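Transcription termination factor NusA (Planctomyces limnophilus, PDB 4MTN) probably takes part in both transcription termination and antitermination, binding the core RNA polymerase and the nascent RNA. Local coordinates at residues A[193-198]-A[210-215]; A[7-12]-A[25-30]. All coordinates share one frame; numbering follows the deposited sequence.

Reading from the N terminus, contact 2 comes first. It pairs 7-12 with 25-30, on helices 7-18 and 23-42, and so closes a short loop of twelve residues within the NusA N-terminal domain. The chain then runs through helix 87-105 and the S1 RNA-binding domain before contact 1 begins. Contact 1 pairs 193-198 with 210-215 and closes a beta hairpin, with eleven residues between the segments, in the NusA-like KH region. The two loops neither nest nor cross; they follow one another in series. Their centres lie about 50 Å apart and their nearest atoms about 31 Å, so contact 2 joins two helices and contact 1 two strands, at well-separated places in an elongated molecule.

Contact 1 (A[193-198]-A[210-215]); sequences RIIEIR and VAVSCA
R198 and S213 meet across an antiparallel beta hairpin, strands 195-203 and 207-214 of the three-stranded sheet in the NusA-like KH region. E196 and S213 form a hydrogen-bonded pair: E196 N gives a nearly straight bond to S213 O (2.9 Å), and S213 N returns one to E196 O (3.0 Å). Two residues further along, R198 N bonds to A211 O. The R198 side chain then folds back over S213. Its CB sits 3.6 Å from A211 O. CG and CD each come to 3.3 Å from S213 OG. Bends at chi2 (-61°) and chi3 (-65°) curl the chain around that oxygen. The tip finishes the turn: NH1 donates to S213 OG, which lies at the edge of the guanidinium, in its plane. With an alanine here instead of the serine, NH1 would probably lose this acceptor and the guanidinium would be freer to turn. W250 and D252 also touch the R198 side chain. I195, I197, V212 and C214 share the other face of the sheet. There I195 and V212 touch P221 of helix 221-226, which packs on that face. V210 is bonded through its backbone to E246 and V248 of the parallel third strand. Across the hairpin, I197 CG2 rests on V210 CG1; toward the other end, I195 CD1 reaches C214 CB at 3.7 Å.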
ATOM      1  N   ARG A 193      12.459 -19.776   5.990  1.00 60.33           N
ATOM      2  CA  ARG A 193      13.417 -18.765   5.532  1.00 58.47           C
ATOM      3  C   ARG A 193      14.355 -19.257   4.427  1.00 63.00           C
ATOM      4  O   ARG A 193      15.180 -18.489   3.929  1.00 68.54           O
ATOM      5  CB  ARG A 193      14.240 -18.228   6.708  1.00 54.00           C
ATOM      6  CG  ARG A 193      13.409 -17.576   7.801  1.00 52.67           C
ATOM      7  CD  ARG A 193      14.295 -16.932   8.856  1.00 53.52           C
ATOM      8  NE  ARG A 193      15.249 -16.000   8.260  1.00 53.63           N
ATOM      9  CZ  ARG A 193      14.967 -14.738   7.955  1.00 51.54           C
ATOM     10  NH1 ARG A 193      13.756 -14.251   8.190  1.00 52.62           N
ATOM     11  NH2 ARG A 193      15.896 -13.963   7.413  1.00 51.42           N
ATOM     12  N   ILE A 194      14.236 -20.529   4.055  1.00 61.16           N
ATOM     13  CA  ILE A 194      15.042 -21.093   2.973  1.00 55.32           C
ATOM     14  C   ILE A 194      14.827 -20.332   1.664  1.00 55.56           C
ATOM     15  O   ILE A 194      15.785 -19.967   0.982  1.00 55.15           O
ATOM     16  CB  ILE A 194      14.723 -22.583   2.750  1.00 53.63           C
ATOM     17  CG1 ILE A 194      14.986 -23.384   4.026  1.00 53.79           C
ATOM     18  CG2 ILE A 194      15.539 -23.139   1.592  1.00 45.38           C
ATOM     19  CD1 ILE A 194      14.782 -24.877   3.865  1.00 47.71           C
ATOM     20  N   ILE A 195      13.564 -20.095   1.324  1.00 55.81           N
ATOM     21  CA  ILE A 195      13.212 -19.316   0.141  1.00 52.13           C
ATOM     22  C   ILE A 195      12.703 -17.936   0.553  1.00 51.87           C
ATOM     23  O   ILE A 195      11.902 -17.817   1.479  1.00 55.03           O
ATOM     24  CB  ILE A 195      12.141 -20.029  -0.713  1.00 45.75           C
ATOM     25  CG1 ILE A 195      12.620 -21.423  -1.117  1.00 42.48           C
ATOM     26  CG2 ILE A 195      11.800 -19.211  -1.949  1.00 43.09           C
ATOM     27  CD1 ILE A 195      13.890 -21.418  -1.939  1.00 39.33           C
ATOM     28  N   GLU A 196      13.175 -16.897  -0.129  1.00 51.28           N
ATOM     29  CA  GLU A 196      12.762 -15.532   0.182  1.00 52.08           C
ATOM     30  C   GLU A 196      11.941 -14.912  -0.946  1.00 50.05           C
ATOM     31  O   GLU A 196      12.204 -15.156  -2.122  1.00 45.24           O
ATOM     32  CB  GLU A 196      13.983 -14.657   0.473  1.00 59.65           C
ATOM     33  CG  GLU A 196      14.762 -15.072   1.711  1.00 70.97           C
ATOM     34  CD  GLU A 196      15.976 -14.199   1.952  1.00 78.84           C
ATOM     35  OE1 GLU A 196      16.203 -13.261   1.158  1.00 78.76           O
ATOM     36  OE2 GLU A 196      16.705 -14.451   2.934  1.00 87.56           O
ATOM     37  N   ILE A 197      10.948 -14.109  -0.577  1.00 48.20           N
ATOM     38  CA  ILE A 197      10.150 -13.392  -1.564  1.00 41.99           C
ATOM     39  C   ILE A 197      10.734 -12.002  -1.773  1.00 39.90           C
ATOM     40  O   ILE A 197      10.654 -11.147  -0.891  1.00 42.36           O
ATOM     41  CB  ILE A 197       8.678 -13.274  -1.131  1.00 40.19           C
ATOM     42  CG1 ILE A 197       8.084 -14.661  -0.876  1.00 31.07           C
ATOM     43  CG2 ILE A 197       7.871 -12.531  -2.179  1.00 34.71           C
ATOM     44  CD1 ILE A 197       6.701 -14.628  -0.270  1.00 36.26           C
ATOM     45  N   ARG A 198      11.330 -11.786  -2.941  1.00 40.08           N
ATOM     46  CA  ARG A 198      12.017 -10.534  -3.234  1.00 43.74           C
ATOM     47  C   ARG A 198      11.084  -9.420  -3.705  1.00 49.98           C
ATOM     48  O   ARG A 198      11.204  -8.273  -3.272  1.00 54.97           O
ATOM     49  CB  ARG A 198      13.105 -10.775  -4.279  1.00 44.33           C
ATOM     50  CG  ARG A 198      14.102 -11.846  -3.873  1.00 44.40           C
ATOM     51  CD  ARG A 198      14.832 -11.459  -2.599  1.00 44.58           C
ATOM     52  NE  ARG A 198      15.662 -10.275  -2.791  1.00 45.00           N
ATOM     53  CZ  ARG A 198      16.894 -10.301  -3.288  1.00 47.79           C
ATOM     54  NH1 ARG A 198      17.443 -11.455  -3.644  1.00 45.07           N
ATOM     55  NH2 ARG A 198      17.577  -9.173  -3.431  1.00 48.77           N
ATOM     56  N   VAL A 210       5.068 -13.323  -8.598  1.00 42.82           N
ATOM     57  CA  VAL A 210       5.940 -13.474  -7.438  1.00 38.01           C
ATOM     58  C   VAL A 210       7.375 -13.796  -7.838  1.00 38.22           C
ATOM     59  O   VAL A 210       7.633 -14.799  -8.503  1.00 43.64           O
ATOM     60  CB  VAL A 210       5.440 -14.589  -6.497  1.00 39.24           C
ATOM     61  CG1 VAL A 210       6.259 -14.605  -5.211  1.00 37.49           C
ATOM     62  CG2 VAL A 210       3.959 -14.417  -6.199  1.00 39.27           C
ATOM     63  N   ALA A 211       8.309 -12.945  -7.424  1.00 39.68           N
ATOM     64  CA  ALA A 211       9.725 -13.180  -7.687  1.00 39.70           C
ATOM     65  C   ALA A 211      10.425 -13.673  -6.424  1.00 40.58           C
ATOM     66  O   ALA A 211      10.440 -12.983  -5.404  1.00 37.89           O
ATOM     67  CB  ALA A 211      10.387 -11.917  -8.207  1.00 39.52           C
ATOM     68  N   VAL A 212      11.009 -14.865  -6.501  1.00 40.89           N
ATOM     69  CA  VAL A 212      11.635 -15.493  -5.341  1.00 38.89           C
ATOM     70  C   VAL A 212      13.114 -15.795  -5.576  1.00 43.16           C
ATOM     71  O   VAL A 212      13.576 -15.848  -6.716  1.00 45.42           O
ATOM     72  CB  VAL A 212      10.916 -16.802  -4.959  1.00 38.85           C
ATOM     73  CG1 VAL A 212       9.473 -16.523  -4.566  1.00 34.78           C
ATOM     74  CG2 VAL A 212      10.977 -17.798  -6.109  1.00 37.13           C
ATOM     75  N   SER A 213      13.852 -15.991  -4.487  1.00 45.94           N
ATOM     76  CA  SER A 213      15.275 -16.300  -4.570  1.00 46.21           C
ATOM     77  C   SER A 213      15.729 -17.151  -3.389  1.00 44.98           C
ATOM     78  O   SER A 213      15.029 -17.254  -2.380  1.00 40.43           O
ATOM     79  CB  SER A 213      16.103 -15.015  -4.631  1.00 47.29           C
ATOM     80  OG  SER A 213      16.143 -14.377  -3.368  1.00 49.18           O
ATOM     81  N   CYS A 214      16.900 -17.764  -3.525  1.00 43.55           N
ATOM     82  CA  CYS A 214      17.471 -18.577  -2.458  1.00 44.25           C
ATOM     83  C   CYS A 214      18.953 -18.273  -2.273  1.00 53.30           C
ATOM     84  O   CYS A 214      19.665 -18.003  -3.241  1.00 53.31           O
ATOM     85  CB  CYS A 214      17.274 -20.065  -2.751  1.00 44.15           C
ATOM     86  SG  CYS A 214      17.902 -21.158  -1.457  1.00 61.04           S
ATOM     87  N   ALA A 215      19.410 -18.319  -1.023  1.00 52.32           N
ATOM     88  CA  ALA A 215      20.810 -18.064  -0.701  1.00 60.47           C
ATOM     89  C   ALA A 215      21.715 -19.109  -1.344  1.00 65.25           C
ATOM     90  O   ALA A 215      22.791 -18.790  -1.851  1.00 65.87           O
ATOM     91  CB  ALA A 215      21.013 -18.041   0.805  1.00 62.21           C
TER

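Contact 2 (A[7-12]-A[25-30]); sequences EVLRIV and IVFEGV
The first two helices of the NusA N-terminal domain, 7-18 and 23-42, follow one another and cross at a steep angle, and V12 of the first packs against V26, F27 and V30 of the second. The contact is a buried one. The axes of the short segments cross at 125° and come no nearer than 10.4 Å. No hydrogen bond links the two segments; apolar side chains carry the contact. Within each helix the backbone is held by its own bonds, as from V12 N to V8 O and from V30 N to V26 O.

Between the two segments the backbones are nearest at V12 and V26, whose CA atoms are 5.9 Å apart. The CA of V12 is met by V26 CG1 at 3.7 Å. With chi1 of V12 at -62°, CG1 stands anti to the carbonyl carbon, beside the backbone N, and CG2 lies between the backbone N and the carbonyl carbon, so the two methyls meet different partners. CG1 lies over one face of the F27 ring, 4.2 Å from the centroid and 14° off the normal, a CH-pi contact. The same methyl also meets V26 CG1 and V30 CG2, so it sits among three side chains of the second helix. CG2 instead touches the ring at CZ.

L9 approaches F27 differently. Its CB points away from the second helix, but the branch turns back, and CD2 comes to the ring edge near the ring plane. F27 is thus met over a face by one residue and at its edge by another.

I52 of strand 48-52 touches V8, F27 and V30, so the strand adjoins both helices. I93 of helix 87-105 packs on V26, and M89 of the same helix on I11. One turn before V12, V8 CG1 meets V30 CG1 at 4.1 Å.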
ATOM      1  N   GLU A   7     -12.917   2.721  47.556  1.00121.61           N
ATOM      2  CA  GLU A   7     -14.010   3.267  46.761  1.00121.22           C
ATOM      3  C   GLU A   7     -13.661   3.199  45.278  1.00115.87           C
ATOM      4  O   GLU A   7     -14.540   3.087  44.424  1.00116.54           O
ATOM      5  CB  GLU A   7     -14.308   4.712  47.175  1.00122.03           C
ATOM      6  CG  GLU A   7     -15.575   5.290  46.567  1.00123.59           C
ATOM      7  CD  GLU A   7     -15.750   6.764  46.877  1.00123.15           C
ATOM      8  OE1 GLU A   7     -14.728   7.468  47.022  1.00119.36           O
ATOM      9  OE2 GLU A   7     -16.909   7.219  46.981  1.00126.69           O
ATOM     10  N   VAL A   8     -12.366   3.265  44.987  1.00110.18           N
ATOM     11  CA  VAL A   8     -11.873   3.160  43.620  1.00104.30           C
ATOM     12  C   VAL A   8     -11.994   1.726  43.113  1.00103.50           C
ATOM     13  O   VAL A   8     -12.309   1.494  41.946  1.00101.61           O
ATOM     14  CB  VAL A   8     -10.404   3.618  43.516  1.00101.68           C
ATOM     15  CG1 VAL A   8      -9.950   3.638  42.064  1.00 99.11           C
ATOM     16  CG2 VAL A   8     -10.232   4.990  44.150  1.00100.67           C
ATOM     17  N   LEU A   9     -11.748   0.767  44.002  1.00104.74           N
ATOM     18  CA  LEU A   9     -11.829  -0.648  43.652  1.00105.34           C
ATOM     19  C   LEU A   9     -13.247  -1.051  43.264  1.00111.96           C
ATOM     20  O   LEU A   9     -13.445  -1.947  42.442  1.00114.41           O
ATOM     21  CB  LEU A   9     -11.342  -1.518  44.812  1.00105.55           C
ATOM     22  CG  LEU A   9      -9.857  -1.425  45.165  1.00102.52           C
ATOM     23  CD1 LEU A   9      -9.487  -2.500  46.176  1.00 85.75           C
ATOM     24  CD2 LEU A   9      -8.998  -1.539  43.916  1.00 76.37           C
ATOM     25  N   ARG A  10     -14.232  -0.386  43.859  1.00117.50           N
ATOM     26  CA  ARG A  10     -15.631  -0.643  43.544  1.00121.94           C
ATOM     27  C   ARG A  10     -15.946  -0.215  42.115  1.00117.62           C
ATOM     28  O   ARG A  10     -16.748  -0.846  41.427  1.00117.51           O
ATOM     29  CB  ARG A  10     -16.548   0.090  44.525  1.00128.73           C
ATOM     30  CG  ARG A  10     -16.214  -0.145  45.988  1.00136.03           C
ATOM     31  CD  ARG A  10     -17.024   0.771  46.889  1.00141.54           C
ATOM     32  NE  ARG A  10     -16.629   0.651  48.289  1.00147.55           N
ATOM     33  CZ  ARG A  10     -17.181  -0.196  49.152  1.00156.01           C
ATOM     34  NH1 ARG A  10     -18.156  -1.003  48.759  1.00160.17           N
ATOM     35  NH2 ARG A  10     -16.758  -0.236  50.408  1.00160.08           N
ATOM     36  N   ILE A  11     -15.305   0.865  41.679  1.00107.74           N
ATOM     37  CA  ILE A  11     -15.545   1.424  40.355  1.00102.96           C
ATOM     38  C   ILE A  11     -14.861   0.618  39.253  1.00105.69           C
ATOM     39  O   ILE A  11     -15.475   0.302  38.234  1.00107.24           O
ATOM     40  CB  ILE A  11     -15.064   2.886  40.273  1.00 93.98           C
ATOM     41  CG1 ILE A  11     -15.717   3.724  41.374  1.00 92.93           C
ATOM     42  CG2 ILE A  11     -15.365   3.472  38.903  1.00 91.95           C
ATOM     43  CD1 ILE A  11     -15.301   5.178  41.361  1.00 87.71           C
ATOM     44  N   VAL A  12     -13.590   0.284  39.463  1.00109.73           N
ATOM     45  CA  VAL A  12     -12.811  -0.417  38.446  1.00112.88           C
ATOM     46  C   VAL A  12     -13.354  -1.820  38.187  1.00119.77           C
ATOM     47  O   VAL A  12     -13.202  -2.357  37.092  1.00123.22           O
ATOM     48  CB  VAL A  12     -11.316  -0.510  38.835  1.00114.85           C
ATOM     49  CG1 VAL A  12     -10.709   0.880  38.941  1.00112.36           C
ATOM     50  CG2 VAL A  12     -11.139  -1.275  40.136  1.00121.31           C
ATOM     51  N   ILE A  25      -6.543  -1.237  32.012  1.00 74.68           N
ATOM     52  CA  ILE A  25      -6.991  -0.138  31.166  1.00 73.90           C
ATOM     53  C   ILE A  25      -7.881   0.804  31.970  1.00 75.19           C
ATOM     54  O   ILE A  25      -7.783   2.027  31.848  1.00 75.00           O
ATOM     55  CB  ILE A  25      -7.756  -0.649  29.929  1.00 72.13           C
ATOM     56  CG1 ILE A  25      -6.833  -1.484  29.039  1.00 73.72           C
ATOM     57  CG2 ILE A  25      -8.335   0.512  29.139  1.00 68.76           C
ATOM     58  CD1 ILE A  25      -7.478  -1.945  27.750  1.00 67.86           C
ATOM     59  N   VAL A  26      -8.739   0.224  32.804  1.00 76.78           N
ATOM     60  CA  VAL A  26      -9.651   0.999  33.638  1.00 74.81           C
ATOM     61  C   VAL A  26      -8.890   1.842  34.659  1.00 74.17           C
ATOM     62  O   VAL A  26      -9.212   3.011  34.868  1.00 72.26           O
ATOM     63  CB  VAL A  26     -10.651   0.087  34.374  1.00 76.33           C
ATOM     64  CG1 VAL A  26     -11.621   0.917  35.199  1.00 76.15           C
ATOM     65  CG2 VAL A  26     -11.403  -0.783  33.379  1.00 79.47           C
ATOM     66  N   PHE A  27      -7.881   1.244  35.289  1.00 74.97           N
ATOM     67  CA  PHE A  27      -7.041   1.957  36.248  1.00 72.12           C
ATOM     68  C   PHE A  27      -6.399   3.183  35.610  1.00 70.88           C
ATOM     69  O   PHE A  27      -6.395   4.265  36.196  1.00 70.71           O
ATOM     70  CB  PHE A  27      -5.955   1.037  36.811  1.00 73.57           C
ATOM     71  CG  PHE A  27      -6.404   0.209  37.983  1.00 74.82           C
ATOM     72  CD1 PHE A  27      -6.575   0.786  39.230  1.00 73.92           C
ATOM     73  CD2 PHE A  27      -6.642  -1.148  37.841  1.00 74.65           C
ATOM     74  CE1 PHE A  27      -6.984   0.027  40.312  1.00 75.75           C
ATOM     75  CE2 PHE A  27      -7.051  -1.912  38.918  1.00 76.12           C
ATOM     76  CZ  PHE A  27      -7.221  -1.324  40.155  1.00 76.54           C
ATOM     77  N   GLU A  28      -5.861   3.005  34.408  1.00 70.64           N
ATOM     78  CA  GLU A  28      -5.257   4.104  33.664  1.00 72.04           C
ATOM     79  C   GLU A  28      -6.283   5.190  33.360  1.00 64.36           C
ATOM     80  O   GLU A  28      -5.971   6.380  33.398  1.00 59.91           O
ATOM     81  CB  GLU A  28      -4.632   3.595  32.364  1.00 82.06           C
ATOM     82  CG  GLU A  28      -3.362   2.783  32.556  1.00 91.35           C
ATOM     83  CD  GLU A  28      -2.810   2.247  31.249  1.00 99.88           C
ATOM     84  OE1 GLU A  28      -3.614   1.877  30.368  1.00102.83           O
ATOM     85  OE2 GLU A  28      -1.570   2.201  31.100  1.00104.82           O
ATOM     86  N   GLY A  29      -7.509   4.771  33.063  1.00 62.91           N
ATOM     87  CA  GLY A  29      -8.585   5.700  32.776  1.00 60.60           C
ATOM     88  C   GLY A  29      -8.978   6.516  33.991  1.00 59.63           C
ATOM     89  O   GLY A  29      -9.147   7.733  33.905  1.00 59.63           O
ATOM     90  N   VAL A  30      -9.121   5.843  35.129  1.00 60.72           N
ATOM     91  CA  VAL A  30      -9.477   6.506  36.378  1.00 60.68           C
ATOM     92  C   VAL A  30      -8.379   7.476  36.808  1.00 60.75           C
ATOM     93  O   VAL A  30      -8.663   8.565  37.308  1.00 64.17           O
ATOM     94  CB  VAL A  30      -9.736   5.483  37.506  1.00 61.20           C
ATOM     95  CG1 VAL A  30     -10.033   6.190  38.820  1.00 54.04           C
ATOM     96  CG2 VAL A  30     -10.886   4.561  37.129  1.00 62.06           C
TER